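Local coordinates for acyl-CoA Binding Protein (Moniliophthora perniciosa, PDB 3FP5) that probably binds long-chain acyl-CoA esters, as other acyl-CoA binding proteins do, keeping them available for fatty acid metabolism, at residues Y33-F38 against K79-L84. Numbering follows the deposited sequence.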
ATOM      1  N   TYR A  33      -1.631  -6.041  -0.782  1.00 15.47           N
ATOM      2  CA  TYR A  33      -1.611  -5.448   0.552  1.00 16.82           C
ATOM      3  C   TYR A  33      -1.653  -3.923   0.446  1.00 12.49           C
ATOM      4  O   TYR A  33      -2.423  -3.247   1.139  1.00 12.98           O
ATOM      5  CB  TYR A  33      -0.358  -5.925   1.291  1.00 12.79           C
ATOM      6  CG  TYR A  33      -0.291  -5.577   2.757  1.00 14.96           C
ATOM      7  CD1 TYR A  33      -0.522  -6.542   3.742  1.00 16.61           C
ATOM      8  CD2 TYR A  33       0.034  -4.286   3.163  1.00 11.46           C
ATOM      9  CE1 TYR A  33      -0.429  -6.221   5.094  1.00 16.50           C
ATOM     10  CE2 TYR A  33       0.119  -3.958   4.502  1.00 12.96           C
ATOM     11  CZ  TYR A  33      -0.112  -4.925   5.465  1.00 14.53           C
ATOM     12  OH  TYR A  33      -0.014  -4.579   6.803  1.00 15.13           O
ATOM     13  N   PHE A  34      -0.818  -3.374  -0.432  1.00 12.21           N
ATOM     14  CA  PHE A  34      -0.859  -1.941  -0.699  1.00 12.50           C
ATOM     15  C   PHE A  34      -2.235  -1.518  -1.210  1.00 14.65           C
ATOM     16  O   PHE A  34      -2.761  -0.480  -0.805  1.00 11.48           O
ATOM     17  CB  PHE A  34       0.197  -1.545  -1.735  1.00 12.45           C
ATOM     18  CG  PHE A  34       1.601  -1.439  -1.182  1.00 11.49           C
ATOM     19  CD1 PHE A  34       1.868  -0.686  -0.044  1.00 11.49           C
ATOM     20  CD2 PHE A  34       2.659  -2.056  -1.839  1.00 11.59           C
ATOM     21  CE1 PHE A  34       3.175  -0.579   0.446  1.00 12.18           C
ATOM     22  CE2 PHE A  34       3.967  -1.948  -1.360  1.00 14.04           C
ATOM     23  CZ  PHE A  34       4.217  -1.211  -0.215  1.00 18.08           C
ATOM     24  N   TYR A  35      -2.814  -2.318  -2.105  1.00 14.06           N
ATOM     25  CA  TYR A  35      -4.107  -1.975  -2.693  1.00 12.64           C
ATOM     26  C   TYR A  35      -5.175  -1.853  -1.617  1.00 11.94           C
ATOM     27  O   TYR A  35      -5.908  -0.855  -1.560  1.00 12.52           O
ATOM     28  CB  TYR A  35      -4.567  -3.017  -3.725  1.00 11.55           C
ATOM     29  CG  TYR A  35      -5.925  -2.673  -4.310  1.00 11.24           C
ATOM     30  CD1 TYR A  35      -6.043  -1.719  -5.309  1.00 14.64           C
ATOM     31  CD2 TYR A  35      -7.096  -3.258  -3.821  1.00 13.84           C
ATOM     32  CE1 TYR A  35      -7.279  -1.379  -5.837  1.00 17.08           C
ATOM     33  CE2 TYR A  35      -8.337  -2.926  -4.341  1.00 14.22           C
ATOM     34  CZ  TYR A  35      -8.422  -1.985  -5.349  1.00 16.42           C
ATOM     35  OH  TYR A  35      -9.646  -1.638  -5.870  1.00 18.86           O
ATOM     36  N   LYS A  36      -5.259  -2.869  -0.763  1.00 11.17           N
ATOM     37  CA  LYS A  36      -6.366  -2.936   0.178  1.00 10.61           C
ATOM     38  C   LYS A  36      -6.293  -1.761   1.156  1.00 12.87           C
ATOM     39  O   LYS A  36      -7.312  -1.133   1.457  1.00 14.01           O
ATOM     40  CB  LYS A  36      -6.432  -4.300   0.892  1.00 12.14           C
ATOM     41  CG  LYS A  36      -5.393  -4.535   1.984  1.00 13.97           C
ATOM     42  CD  LYS A  36      -5.331  -6.014   2.357  1.00 13.71           C
ATOM     43  CE  LYS A  36      -4.375  -6.256   3.516  1.00 16.85           C
ATOM     44  NZ  LYS A  36      -4.105  -7.705   3.741  1.00 20.81           N
ATOM     45  N   TYR A  37      -5.087  -1.424   1.608  1.00 10.96           N
ATOM     46  CA  TYR A  37      -4.963  -0.299   2.534  1.00  9.77           C
ATOM     47  C   TYR A  37      -5.039   1.053   1.828  1.00 11.41           C
ATOM     48  O   TYR A  37      -5.470   2.041   2.427  1.00 12.05           O
ATOM     49  CB  TYR A  37      -3.728  -0.428   3.436  1.00 15.11           C
ATOM     50  CG  TYR A  37      -3.943  -1.469   4.507  1.00 10.64           C
ATOM     51  CD1 TYR A  37      -4.976  -1.330   5.436  1.00  9.39           C
ATOM     52  CD2 TYR A  37      -3.144  -2.610   4.576  1.00 13.92           C
ATOM     53  CE1 TYR A  37      -5.184  -2.276   6.416  1.00 11.43           C
ATOM     54  CE2 TYR A  37      -3.364  -3.576   5.548  1.00 16.00           C
ATOM     55  CZ  TYR A  37      -4.391  -3.400   6.467  1.00 15.50           C
ATOM     56  OH  TYR A  37      -4.626  -4.342   7.443  1.00 16.35           O
ATOM     57  N   PHE A  38      -4.629   1.105   0.558  1.00 12.10           N
ATOM     58  CA  PHE A  38      -4.833   2.322  -0.206  1.00 10.49           C
ATOM     59  C   PHE A  38      -6.324   2.670  -0.300  1.00 10.54           C
ATOM     60  O   PHE A  38      -6.715   3.800  -0.030  1.00 10.86           O
ATOM     61  CB  PHE A  38      -4.221   2.237  -1.603  1.00 11.10           C
ATOM     62  CG  PHE A  38      -4.545   3.432  -2.454  1.00 11.21           C
ATOM     63  CD1 PHE A  38      -3.812   4.607  -2.332  1.00 12.96           C
ATOM     64  CD2 PHE A  38      -5.604   3.393  -3.353  1.00 14.69           C
ATOM     65  CE1 PHE A  38      -4.116   5.715  -3.109  1.00 15.72           C
ATOM     66  CE2 PHE A  38      -5.917   4.498  -4.128  1.00 17.79           C
ATOM     67  CZ  PHE A  38      -5.178   5.662  -4.009  1.00 15.27           C
ATOM     68  N   LYS A  79      -0.439   0.920   8.279  1.00 13.82           N
ATOM     69  CA  LYS A  79      -0.137  -0.357   7.653  1.00 12.74           C
ATOM     70  C   LYS A  79       0.508  -0.183   6.276  1.00 13.06           C
ATOM     71  O   LYS A  79       1.432  -0.915   5.918  1.00 15.64           O
ATOM     72  CB  LYS A  79      -1.415  -1.196   7.540  1.00 12.50           C
ATOM     73  CG  LYS A  79      -1.948  -1.660   8.890  1.00 17.89           C
ATOM     74  CD  LYS A  79      -0.861  -2.392   9.655  1.00 27.01           C
ATOM     75  CE  LYS A  79      -1.389  -2.980  10.958  1.00 33.94           C
ATOM     76  NZ  LYS A  79      -0.292  -3.594  11.761  1.00 34.40           N
ATOM     77  N   TYR A  80       0.011   0.781   5.508  1.00 10.53           N
ATOM     78  CA  TYR A  80       0.526   1.042   4.166  1.00 10.72           C
ATOM     79  C   TYR A  80       1.978   1.533   4.254  1.00 11.66           C
ATOM     80  O   TYR A  80       2.888   0.985   3.605  1.00 11.34           O
ATOM     81  CB  TYR A  80      -0.364   2.075   3.457  1.00 11.07           C
ATOM     82  CG  TYR A  80      -0.059   2.256   1.986  1.00 13.34           C
ATOM     83  CD1 TYR A  80      -0.886   1.713   0.998  1.00 11.31           C
ATOM     84  CD2 TYR A  80       1.060   2.974   1.579  1.00 13.11           C
ATOM     85  CE1 TYR A  80      -0.586   1.889  -0.363  1.00 13.72           C
ATOM     86  CE2 TYR A  80       1.358   3.152   0.234  1.00 12.31           C
ATOM     87  CZ  TYR A  80       0.540   2.609  -0.730  1.00 15.73           C
ATOM     88  OH  TYR A  80       0.870   2.803  -2.060  1.00 13.38           O
ATOM     89  N   VAL A  81       2.196   2.562   5.068  1.00  9.39           N
ATOM     90  CA  VAL A  81       3.546   3.114   5.234  1.00 10.81           C
ATOM     91  C   VAL A  81       4.516   2.050   5.752  1.00 16.26           C
ATOM     92  O   VAL A  81       5.617   1.864   5.217  1.00 12.84           O
ATOM     93  CB  VAL A  81       3.549   4.344   6.170  1.00  9.10           C
ATOM     94  CG1 VAL A  81       4.995   4.742   6.544  1.00 13.11           C
ATOM     95  CG2 VAL A  81       2.796   5.504   5.516  1.00 11.26           C
ATOM     96  N   GLU A  82       4.102   1.336   6.789  1.00 14.19           N
ATOM     97  CA  GLU A  82       4.953   0.307   7.363  1.00 15.03           C
ATOM     98  C   GLU A  82       5.318  -0.814   6.382  1.00 14.80           C
ATOM     99  O   GLU A  82       6.453  -1.305   6.399  1.00 16.67           O
ATOM    100  CB  GLU A  82       4.315  -0.253   8.633  1.00 15.49           C
ATOM    101  CG  GLU A  82       4.437   0.711   9.796  1.00 20.03           C
ATOM    102  CD  GLU A  82       3.779   0.180  11.048  1.00 26.40           C
ATOM    103  OE1 GLU A  82       3.110  -0.874  10.971  1.00 31.57           O
ATOM    104  OE2 GLU A  82       3.939   0.824  12.105  1.00 30.35           O
ATOM    105  N   LYS A  83       4.378  -1.211   5.522  1.00 13.64           N
ATOM    106  CA  LYS A  83       4.682  -2.221   4.515  1.00 13.46           C
ATOM    107  C   LYS A  83       5.754  -1.719   3.545  1.00 15.11           C
ATOM    108  O   LYS A  83       6.665  -2.460   3.169  1.00 14.80           O
ATOM    109  CB  LYS A  83       3.431  -2.624   3.732  1.00 15.98           C
ATOM    110  CG  LYS A  83       3.701  -3.653   2.629  1.00 15.97           C
ATOM    111  CD  LYS A  83       4.350  -4.901   3.202  1.00 15.22           C
ATOM    112  CE  LYS A  83       3.362  -5.670   4.072  1.00 16.78           C
ATOM    113  NZ  LYS A  83       3.953  -6.929   4.587  1.00 20.29           N
ATOM    114  N   LEU A  84       5.642  -0.462   3.133  1.00 12.42           N
ATOM    115  CA  LEU A  84       6.649   0.105   2.241  1.00 14.08           C
ATOM    116  C   LEU A  84       8.005   0.165   2.951  1.00 11.83           C
ATOM    117  O   LEU A  84       9.045  -0.184   2.371  1.00 12.69           O
ATOM    118  CB  LEU A  84       6.228   1.501   1.768  1.00 14.29           C
ATOM    119  CG  LEU A  84       7.266   2.209   0.894  1.00 12.38           C
ATOM    120  CD1 LEU A  84       7.613   1.356  -0.347  1.00 14.36           C
ATOM    121  CD2 LEU A  84       6.763   3.585   0.485  1.00 13.40           C
TER
HETATM  122  O   HOH W   1       2.359  -3.200   7.265  1.00 18.87           O
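A chi1 of -171° swings the Y33 ring away from its backbone N and over to the facing helix, where K83, bent at both chi2 and chi3, folds back across it. Here two helices of the acyl-CoA binding protein bundle, 28-42 and 73-91, run nearly antiparallel, their local axes 9.4 Å apart, and illustrate how aromatic rings and lysine methylenes can share an interface. K83 CE sits over the centre of the Y33 ring, 3.6 Å from its centroid, in a CH-pi contact; K83 NZ lies above the same face in a cation-pi contact and also forms a salt bridge with E86. The opposite face of Y33 meets Y37 CE2 off-centre, while K79 CB rests over the middle of the Y37 ring. One water joins the helices, 2.8 Å from both Y33 OH and K79 O, donating to the latter. A leucine in place of Y33 would probably leave K83 CE and NZ without the aromatic face beneath them and the water at K79 O without its hydroxyl partner.

Deeper in, helix 5-17 also packs against Y80, whose hydroxyl hydrogen-bonds a bound MES molecule, probably from the crystallisation liquor. F34 directs its edge at the face of Y80, the ring planes inclined at 52°, with F34 CD1 over the centre of the Y80 ring and 3.6 Å from Y80 CE1.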